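Local coordinates for protein putative amidohydrolase/peptidase (Burkholderia cenocepacia, PDB 4WJB) that probably hydrolyses carbon-nitrogen bonds other than peptide bonds as a zinc-dependent amidohydrolase of the peptidase M20 family, at residues Leu202-Gly207 with Glu397-Thr402; Gly214-Val219 with Ala406-Asp411; Asp349-Ala354 with Ala410-Arg415. All blocks are in the same frame, centred on the assembly; numbering follows the deposited sequence.

Overall arrangement
Three buried contacts knit together the part of the chain that carries the zinc site. In sequence their first segments come in the order 202-207, 214-219 and 349-354; the partners 397-402, 406-411 and 410-415 follow close together near the C-terminus, so the loop before helix 403-421 and the helix itself serve all three. Contacts 2 and 3 share A410 and D411, with centres about 9 Å apart; contact 1 lies about 11 Å from contact 2 and 19 Å from contact 3. Strands 198-204 and 217-234 both pair with strand 382-387. The C-terminal segment thus leads from the zinc surroundings, past the start of strand 217-234, to helix 345-357.

Contact 1 of 3, residues Leu202-Gly207 with Glu397-Thr402; sequences LHIEQG and EAEAIT. With ZN (zinc ion), chain E.
I204, at the end of strand 198-204, faces I401 in the irregular loop that leads into helix 403-421; their CA atoms are the nearest across the two segments, 8.0 Å apart, and no hydrogen bond joins the two backbones. Side chains close that distance. One methyl pair, I204 CG2 and I401 CG2, lies 3.6 Å apart. The longer branch of I204 leaves at roughly a right angle to CG2 and runs to E399: with chi1 at 64°, CG1 sits between the backbone N and the carbonyl carbon, and the chain goes on extended to place CD1 3.5 Å from E399 CD. That methyl sits squarely over one flat face of the carboxylate, with CD, OE1 and OE2 all within 3.8 Å of it, while E399 stretches out to meet it.

Polar partners of that carboxylate lie beyond the contact. OE1 is bonded to S394 OG, and OE2 takes the backbone N-H groups of Y106 and D107. One residue before I204, H203 binds zinc through NE2 at 2.2 Å, alongside H96, D107 and a water 2.1 Å from the metal. Its other nitrogen, ND1, gives a nearly straight bond (176°) to I204 O, 2.8 Å away, in the carbonyl plane and on a lone pair. The acceptor is also almost in the imidazole plane, which, with the zinc bond, helps fix the ring's rotation. ND1 acts as the donor, consistent with NE2 being left to the metal. I204 takes part in the second shell in two ways: its carbonyl orients one zinc ligand, and its side chain packs on the glutamate that holds the backbone of another, D107.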
loop_
_atom_site.group_PDB
_atom_site.type_symbol
_atom_site.label_atom_id
_atom_site.label_comp_id
_atom_site.label_asym_id
_atom_site.label_seq_id
_atom_site.Cartn_x
_atom_site.Cartn_y
_atom_site.Cartn_z
ATOM N N LEU A 202 30.192 -18.657 -16.182
ATOM C CA LEU A 202 29.742 -17.764 -17.240
ATOM C C LEU A 202 28.218 -17.647 -17.179
ATOM O O LEU A 202 27.539 -18.659 -17.104
ATOM C CB LEU A 202 30.208 -18.309 -18.596
ATOM C CG LEU A 202 29.721 -17.664 -19.888
ATOM C CD1 LEU A 202 30.206 -16.227 -19.996
ATOM C CD2 LEU A 202 30.186 -18.494 -21.079
ATOM N N HIS A 203 27.682 -16.426 -17.190
ATOM C CA HIS A 203 26.241 -16.230 -17.006
ATOM C C HIS A 203 25.795 -14.914 -17.648
ATOM O O HIS A 203 26.560 -13.949 -17.709
ATOM C CB HIS A 203 25.888 -16.244 -15.501
ATOM C CG HIS A 203 24.469 -16.638 -15.190
ATOM N ND1 HIS A 203 23.396 -15.788 -15.379
ATOM C CD2 HIS A 203 23.952 -17.775 -14.658
ATOM C CE1 HIS A 203 22.283 -16.393 -15.001
ATOM N NE2 HIS A 203 22.590 -17.601 -14.558
ATOM N N ILE A 204 24.564 -14.873 -18.143
ATOM C CA ILE A 204 24.011 -13.618 -18.628
ATOM C C ILE A 204 23.818 -12.681 -17.440
ATOM O O ILE A 204 23.642 -13.135 -16.304
ATOM C CB ILE A 204 22.676 -13.817 -19.360
ATOM C CG1 ILE A 204 21.616 -14.347 -18.394
ATOM C CG2 ILE A 204 22.858 -14.765 -20.540
ATOM C CD1 ILE A 204 20.208 -14.300 -18.948
ATOM N N GLU A 205 23.855 -11.379 -17.698
ATOM C CA GLU A 205 23.794 -10.398 -16.618
ATOM C C GLU A 205 22.486 -10.447 -15.824
ATOM O O GLU A 205 22.506 -10.296 -14.600
ATOM C CB GLU A 205 23.990 -8.975 -17.155
ATOM C CG GLU A 205 23.887 -7.920 -16.050
ATOM C CD GLU A 205 23.836 -6.496 -16.569
ATOM O OE1 GLU A 205 24.328 -6.234 -17.689
ATOM O OE2 GLU A 205 23.304 -5.636 -15.839
ATOM N N GLN A 206 21.371 -10.661 -16.525
ATOM C CA GLN A 206 20.021 -10.553 -15.952
ATOM C C GLN A 206 19.747 -9.109 -15.534
ATOM O O GLN A 206 18.996 -8.836 -14.590
ATOM C CB GLN A 206 19.824 -11.507 -14.764
ATOM C CG GLN A 206 20.075 -12.982 -15.086
ATOM C CD GLN A 206 19.794 -13.900 -13.903
ATOM O OE1 GLN A 206 20.306 -13.684 -12.804
ATOM N NE2 GLN A 206 18.972 -14.930 -14.123
ATOM N N GLY A 207 20.364 -8.188 -16.266
ATOM C CA GLY A 207 20.220 -6.764 -16.030
ATOM C C GLY A 207 20.691 -6.033 -17.270
ATOM O O GLY A 207 21.219 -6.658 -18.192
ATOM N N GLU A 397 10.451 -15.702 -20.943
ATOM C CA GLU A 397 10.647 -16.509 -22.137
ATOM C C GLU A 397 11.277 -15.733 -23.300
ATOM O O GLU A 397 11.819 -16.337 -24.226
ATOM C CB GLU A 397 9.306 -17.114 -22.552
ATOM C CG GLU A 397 8.813 -18.188 -21.585
ATOM C CD GLU A 397 7.303 -18.214 -21.442
ATOM O OE1 GLU A 397 6.654 -19.077 -22.070
ATOM O OE2 GLU A 397 6.766 -17.370 -20.695
ATOM N N ALA A 398 11.212 -14.403 -23.241
ATOM C CA ALA A 398 11.756 -13.547 -24.298
ATOM C C ALA A 398 13.210 -13.145 -24.031
ATOM O O ALA A 398 13.790 -12.350 -24.774
ATOM C CB ALA A 398 10.889 -12.303 -24.467
ATOM N N GLU A 399 13.781 -13.689 -22.961
ATOM C CA GLU A 399 15.185 -13.476 -22.614
ATOM C C GLU A 399 16.108 -13.862 -23.768
ATOM O O GLU A 399 15.966 -14.941 -24.344
ATOM C CB GLU A 399 15.528 -14.282 -21.365
ATOM C CG GLU A 399 16.994 -14.551 -21.150
ATOM C CD GLU A 399 17.215 -15.660 -20.140
ATOM O OE1 GLU A 399 16.809 -15.492 -18.966
ATOM O OE2 GLU A 399 17.775 -16.706 -20.528
ATOM N N ALA A 400 17.050 -12.986 -24.110
ATOM C CA ALA A 400 17.860 -13.207 -25.302
ATOM C C ALA A 400 19.265 -12.613 -25.228
ATOM O O ALA A 400 19.485 -11.559 -24.627
ATOM C CB ALA A 400 17.133 -12.648 -26.523
ATOM N N ILE A 401 20.209 -13.316 -25.850
ATOM C CA ILE A 401 21.526 -12.772 -26.153
ATOM C C ILE A 401 21.790 -12.925 -27.650
ATOM O O ILE A 401 21.119 -13.700 -28.332
ATOM C CB ILE A 401 22.642 -13.470 -25.353
ATOM C CG1 ILE A 401 22.778 -14.938 -25.787
ATOM C CG2 ILE A 401 22.388 -13.338 -23.848
ATOM C CD1 ILE A 401 23.801 -15.716 -25.005
ATOM N N THR A 402 22.758 -12.174 -28.160
ATOM C CA THR A 402 23.168 -12.298 -29.553
ATOM C C THR A 402 24.250 -13.374 -29.690
ATOM O O THR A 402 24.948 -13.677 -28.724
ATOM C CB THR A 402 23.706 -10.968 -30.094
ATOM O OG1 THR A 402 24.964 -10.685 -29.470
ATOM C CG2 THR A 402 22.721 -9.824 -29.811
HETATM ZN ZN ZN E . 20.996 -18.642 -13.547
HETATM O O HOH W 1 22.221 -18.632 -11.830
#

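Contact 2 of 3, residues Gly214-Val219 with Ala406-Asp411; sequences GKTIGV and ATAGAD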
loop_
_atom_site.group_PDB
_atom_site.type_symbol
_atom_site.label_atom_id
_atom_site.label_comp_id
_atom_site.label_asym_id
_atom_site.label_seq_id
_atom_site.Cartn_x
_atom_site.Cartn_y
_atom_site.Cartn_z
ATOM N N GLY A 214 27.171 -0.498 -23.423
ATOM C CA GLY A 214 27.782 -0.916 -24.672
ATOM C C GLY A 214 29.040 -1.731 -24.442
ATOM O O GLY A 214 29.983 -1.680 -25.235
ATOM N N LYS A 215 29.052 -2.476 -23.342
ATOM C CA LYS A 215 30.183 -3.325 -22.994
ATOM C C LYS A 215 29.784 -4.782 -23.140
ATOM O O LYS A 215 28.708 -5.188 -22.705
ATOM C CB LYS A 215 30.665 -3.041 -21.569
ATOM C CG LYS A 215 31.165 -1.617 -21.352
ATOM C CD LYS A 215 32.247 -1.265 -22.361
ATOM C CE LYS A 215 32.815 0.122 -22.111
ATOM N NZ LYS A 215 33.529 0.191 -20.809
ATOM N N THR A 216 30.657 -5.564 -23.761
ATOM C CA THR A 216 30.358 -6.957 -24.054
ATOM C C THR A 216 30.595 -7.864 -22.847
ATOM O O THR A 216 29.829 -8.794 -22.602
ATOM C CB THR A 216 31.198 -7.448 -25.246
ATOM O OG1 THR A 216 30.895 -6.654 -26.401
ATOM C CG2 THR A 216 30.904 -8.902 -25.550
ATOM N N ILE A 217 31.654 -7.595 -22.093
ATOM C CA ILE A 217 32.042 -8.476 -20.998
ATOM C C ILE A 217 31.946 -7.813 -19.632
ATOM O O ILE A 217 32.530 -6.758 -19.401
ATOM C CB ILE A 217 33.483 -8.989 -21.180
ATOM C CG1 ILE A 217 33.603 -9.826 -22.461
ATOM C CG2 ILE A 217 33.926 -9.772 -19.950
ATOM C CD1 ILE A 217 32.660 -11.023 -22.518
ATOM N N GLY A 218 31.214 -8.442 -18.720
ATOM C CA GLY A 218 31.170 -7.983 -17.348
ATOM C C GLY A 218 32.154 -8.746 -16.482
ATOM O O GLY A 218 32.011 -9.956 -16.283
ATOM N N VAL A 219 33.165 -8.041 -15.984
ATOM C CA VAL A 219 34.096 -8.605 -15.015
ATOM C C VAL A 219 33.458 -8.538 -13.628
ATOM O O VAL A 219 33.450 -7.482 -12.991
ATOM C CB VAL A 219 35.437 -7.849 -15.007
ATOM C CG1 VAL A 219 36.387 -8.457 -13.987
ATOM C CG2 VAL A 219 36.058 -7.843 -16.396
ATOM N N ALA A 406 27.279 -14.320 -27.090
ATOM C CA ALA A 406 27.442 -15.710 -26.667
ATOM C C ALA A 406 28.874 -16.181 -26.905
ATOM O O ALA A 406 29.494 -16.775 -26.026
ATOM C CB ALA A 406 26.462 -16.611 -27.394
ATOM N N THR A 407 29.387 -15.891 -28.098
ATOM C CA THR A 407 30.745 -16.260 -28.483
ATOM C C THR A 407 31.797 -15.558 -27.622
ATOM O O THR A 407 32.792 -16.166 -27.222
ATOM C CB THR A 407 30.999 -15.936 -29.974
ATOM O OG1 THR A 407 30.101 -16.701 -30.787
ATOM C CG2 THR A 407 32.434 -16.259 -30.364
ATOM N N ALA A 408 31.565 -14.283 -27.327
ATOM C CA ALA A 408 32.526 -13.490 -26.565
ATOM C C ALA A 408 32.659 -13.987 -25.127
ATOM O O ALA A 408 33.762 -14.056 -24.586
ATOM C CB ALA A 408 32.129 -12.034 -26.580
ATOM N N GLY A 409 31.531 -14.317 -24.505
ATOM C CA GLY A 409 31.549 -14.832 -23.148
ATOM C C GLY A 409 32.311 -16.142 -23.091
ATOM O O GLY A 409 33.103 -16.384 -22.176
ATOM N N ALA A 410 32.076 -16.983 -24.093
ATOM C CA ALA A 410 32.711 -18.288 -24.146
ATOM C C ALA A 410 34.210 -18.163 -24.418
ATOM O O ALA A 410 35.004 -18.943 -23.892
ATOM C CB ALA A 410 32.046 -19.151 -25.199
ATOM N N ASP A 411 34.595 -17.183 -25.231
ATOM C CA ASP A 411 36.005 -16.937 -25.520
ATOM C C ASP A 411 36.764 -16.494 -24.268
ATOM O O ASP A 411 37.890 -16.935 -24.028
ATOM C CB ASP A 411 36.153 -15.887 -26.621
ATOM C CG ASP A 411 36.505 -16.492 -27.966
ATOM O OD1 ASP A 411 37.194 -17.535 -27.996
ATOM O OD2 ASP A 411 36.103 -15.916 -28.996
#
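T216 and A408 meet methyl to methyl, T216 CG2 standing 3.5 Å from A408 CB. The threonine is turned for this: chi1 of -60° puts OG1 beside the backbone N and leaves CG2 opposite that nitrogen. I217 supplies the second touch. Its CB does not aim straight at the helix, but two successive torsions near -60° (chi1 and chi2) curl the chain so that CD1 comes to 3.8 Å from A408 O and 4.0 Å from G409 N. That methyl rests on the peptide linking A408 to G409 more than on A408 CB, which is 4.2 Å away. The CA atoms of I217 and G409 are 6.7 Å apart, and it is the backbone of G409 that CD1 lies on.

Further out, I217 is held by backbone bonds to M363 of strand 362-367 and to S361 just before it, and T216 N is bonded to S361 OG. On the helix side, D411 forms a salt bridge with R18 and also accepts the backbone N-H of V19, tying the N-terminal residues to helix 403-421. Just upstream of the strand, G214 has positive phi and is the C-prime residue of a Schellman motif that ends helix 209-213. The arrangement is the packing of a C-terminal helix against the start of a strand, within the alpha/beta catalytic domain of the M20 fold.

Contact 3 of 3, residues Asp349-Ala354 with Ala410-Arg415; sequences DTVRDA and ADVLLR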
loop_
_atom_site.group_PDB
_atom_site.type_symbol
_atom_site.label_atom_id
_atom_site.label_comp_id
_atom_site.label_asym_id
_atom_site.label_seq_id
_atom_site.Cartn_x
_atom_site.Cartn_y
_atom_site.Cartn_z
ATOM N N ASP A 349 41.026 -10.799 -11.923
ATOM C CA ASP A 349 42.089 -10.332 -12.809
ATOM C C ASP A 349 42.258 -11.234 -14.027
ATOM O O ASP A 349 42.511 -10.755 -15.131
ATOM C CB ASP A 349 43.418 -10.229 -12.052
ATOM C CG ASP A 349 43.381 -9.175 -10.960
ATOM O OD1 ASP A 349 42.362 -8.458 -10.860
ATOM O OD2 ASP A 349 44.373 -9.056 -10.211
ATOM N N THR A 350 42.117 -12.538 -13.827
ATOM C CA THR A 350 42.240 -13.489 -14.930
ATOM C C THR A 350 41.161 -13.233 -15.979
ATOM O O THR A 350 41.432 -13.232 -17.181
ATOM C CB THR A 350 42.149 -14.942 -14.431
ATOM O OG1 THR A 350 43.252 -15.209 -13.555
ATOM C CG2 THR A 350 42.185 -15.918 -15.598
ATOM N N VAL A 351 39.940 -12.994 -15.510
ATOM C CA VAL A 351 38.821 -12.677 -16.391
ATOM C C VAL A 351 39.060 -11.372 -17.152
ATOM O O VAL A 351 38.914 -11.320 -18.376
ATOM C CB VAL A 351 37.497 -12.566 -15.598
ATOM C CG1 VAL A 351 36.404 -11.932 -16.454
ATOM C CG2 VAL A 351 37.067 -13.933 -15.089
ATOM N N ARG A 352 39.435 -10.323 -16.425
ATOM C CA ARG A 352 39.680 -9.027 -17.049
ATOM C C ARG A 352 40.807 -9.123 -18.075
ATOM O O ARG A 352 40.693 -8.603 -19.184
ATOM C CB ARG A 352 40.014 -7.969 -15.997
ATOM C CG ARG A 352 40.089 -6.564 -16.565
ATOM C CD ARG A 352 40.473 -5.536 -15.508
ATOM N NE ARG A 352 39.502 -5.454 -14.421
ATOM C CZ ARG A 352 39.699 -5.952 -13.204
ATOM N NH1 ARG A 352 40.836 -6.574 -12.916
ATOM N NH2 ARG A 352 38.762 -5.827 -12.275
ATOM N N ASP A 353 41.891 -9.795 -17.703
ATOM C CA ASP A 353 43.018 -9.968 -18.611
ATOM C C ASP A 353 42.597 -10.715 -19.869
ATOM O O ASP A 353 43.051 -10.400 -20.964
ATOM C CB ASP A 353 44.166 -10.706 -17.917
ATOM C CG ASP A 353 44.817 -9.874 -16.824
ATOM O OD1 ASP A 353 44.576 -8.647 -16.783
ATOM O OD2 ASP A 353 45.572 -10.445 -16.009
ATOM N N ALA A 354 41.720 -11.702 -19.711
ATOM C CA ALA A 354 41.231 -12.463 -20.854
ATOM C C ALA A 354 40.468 -11.560 -21.825
ATOM O O ALA A 354 40.763 -11.538 -23.021
ATOM C CB ALA A 354 40.354 -13.620 -20.393
ATOM N N ALA A 410 32.076 -16.983 -24.093
ATOM C CA ALA A 410 32.711 -18.288 -24.146
ATOM C C ALA A 410 34.210 -18.163 -24.418
ATOM O O ALA A 410 35.004 -18.943 -23.892
ATOM C CB ALA A 410 32.046 -19.151 -25.199
ATOM N N ASP A 411 34.595 -17.183 -25.231
ATOM C CA ASP A 411 36.005 -16.937 -25.520
ATOM C C ASP A 411 36.764 -16.494 -24.268
ATOM O O ASP A 411 37.890 -16.935 -24.028
ATOM C CB ASP A 411 36.153 -15.887 -26.621
ATOM C CG ASP A 411 36.505 -16.492 -27.966
ATOM O OD1 ASP A 411 37.194 -17.535 -27.996
ATOM O OD2 ASP A 411 36.103 -15.916 -28.996
ATOM N N VAL A 412 36.141 -15.622 -23.477
ATOM C CA VAL A 412 36.725 -15.175 -22.215
ATOM C C VAL A 412 36.855 -16.351 -21.238
ATOM O O VAL A 412 37.892 -16.515 -20.595
ATOM C CB VAL A 412 35.886 -14.044 -21.569
ATOM C CG1 VAL A 412 36.417 -13.705 -20.182
ATOM C CG2 VAL A 412 35.887 -12.805 -22.463
ATOM N N LEU A 413 35.809 -17.172 -21.142
ATOM C CA LEU A 413 35.837 -18.364 -20.289
ATOM C C LEU A 413 36.959 -19.315 -20.703
ATOM O O LEU A 413 37.679 -19.852 -19.860
ATOM C CB LEU A 413 34.501 -19.118 -20.339
ATOM C CG LEU A 413 34.492 -20.361 -19.433
ATOM C CD1 LEU A 413 34.514 -19.931 -17.962
ATOM C CD2 LEU A 413 33.313 -21.287 -19.708
ATOM N N LEU A 414 37.086 -19.525 -22.007
ATOM C CA LEU A 414 38.145 -20.372 -22.549
ATOM C C LEU A 414 39.525 -19.905 -22.092
ATOM O O LEU A 414 40.321 -20.701 -21.603
ATOM C CB LEU A 414 38.073 -20.396 -24.076
ATOM C CG LEU A 414 39.262 -21.037 -24.800
ATOM C CD1 LEU A 414 39.449 -22.499 -24.391
ATOM C CD2 LEU A 414 39.117 -20.907 -26.314
ATOM N N ARG A 415 39.805 -18.614 -22.239
ATOM C CA ARG A 415 41.125 -18.095 -21.886
ATOM C C ARG A 415 41.365 -18.089 -20.385
ATOM O O ARG A 415 42.470 -18.361 -19.932
ATOM C CB ARG A 415 41.313 -16.686 -22.452
ATOM C CG ARG A 415 41.180 -16.633 -23.958
ATOM C CD ARG A 415 42.537 -16.778 -24.634
ATOM N NE ARG A 415 43.107 -15.467 -24.938
ATOM C CZ ARG A 415 43.294 -14.995 -26.170
ATOM N NH1 ARG A 415 43.798 -13.782 -26.337
ATOM N NH2 ARG A 415 42.987 -15.729 -27.237
#
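V351 and V412 set their side chains at about a right angle, joined through one methyl from each, CG1 to CG1 at 4.1 Å. Both valines hold CG1 anti to the backbone N. From there V412 CG1 also reaches the neighbouring helix's backbone, lying 3.9 Å from V351 O, and it touches the next turn at A354 CB, again at 3.9 Å. One methyl of V412 is thus set against a side chain, a carbonyl oxygen and an alanine methyl at once.

A354 points toward the partner helix. Its CB lies 3.8 Å from V412 O and equally 3.8 Å from R415 CB, so the small residue fits against both a backbone carbonyl and the base of a long side chain. The CA atoms of A354 and V412 come within 5.4 Å, the nearest backbone approach of the pair.

The two segments belong to helices 345-357 and 403-421, whose local axes pass 8.7 Å apart, with 124° between their N-to-C directions. Beneath the pairing, I385 of strand 382-387 touches both V351 and V412, and Y200 of strand 198-204 touches V351: this is helix-on-sheet layering in the alpha/beta zinc-binding domain of an M20 peptidase-like protein.

R415 brings only its aliphatic root to A354; bends at chi2 and chi3 turn the remainder of the chain aside, and the side chain also packs on M16 and L358. On the far side of the first helix, R352 NH1 forms a salt bridge with D349 OD1. The oxygen lies near the guanidinium plane, at its edge, whereas the arginine approaches from 38° above the carboxylate plane. NH2 of the same arginine has a second acidic partner, D364 on strand 362-367.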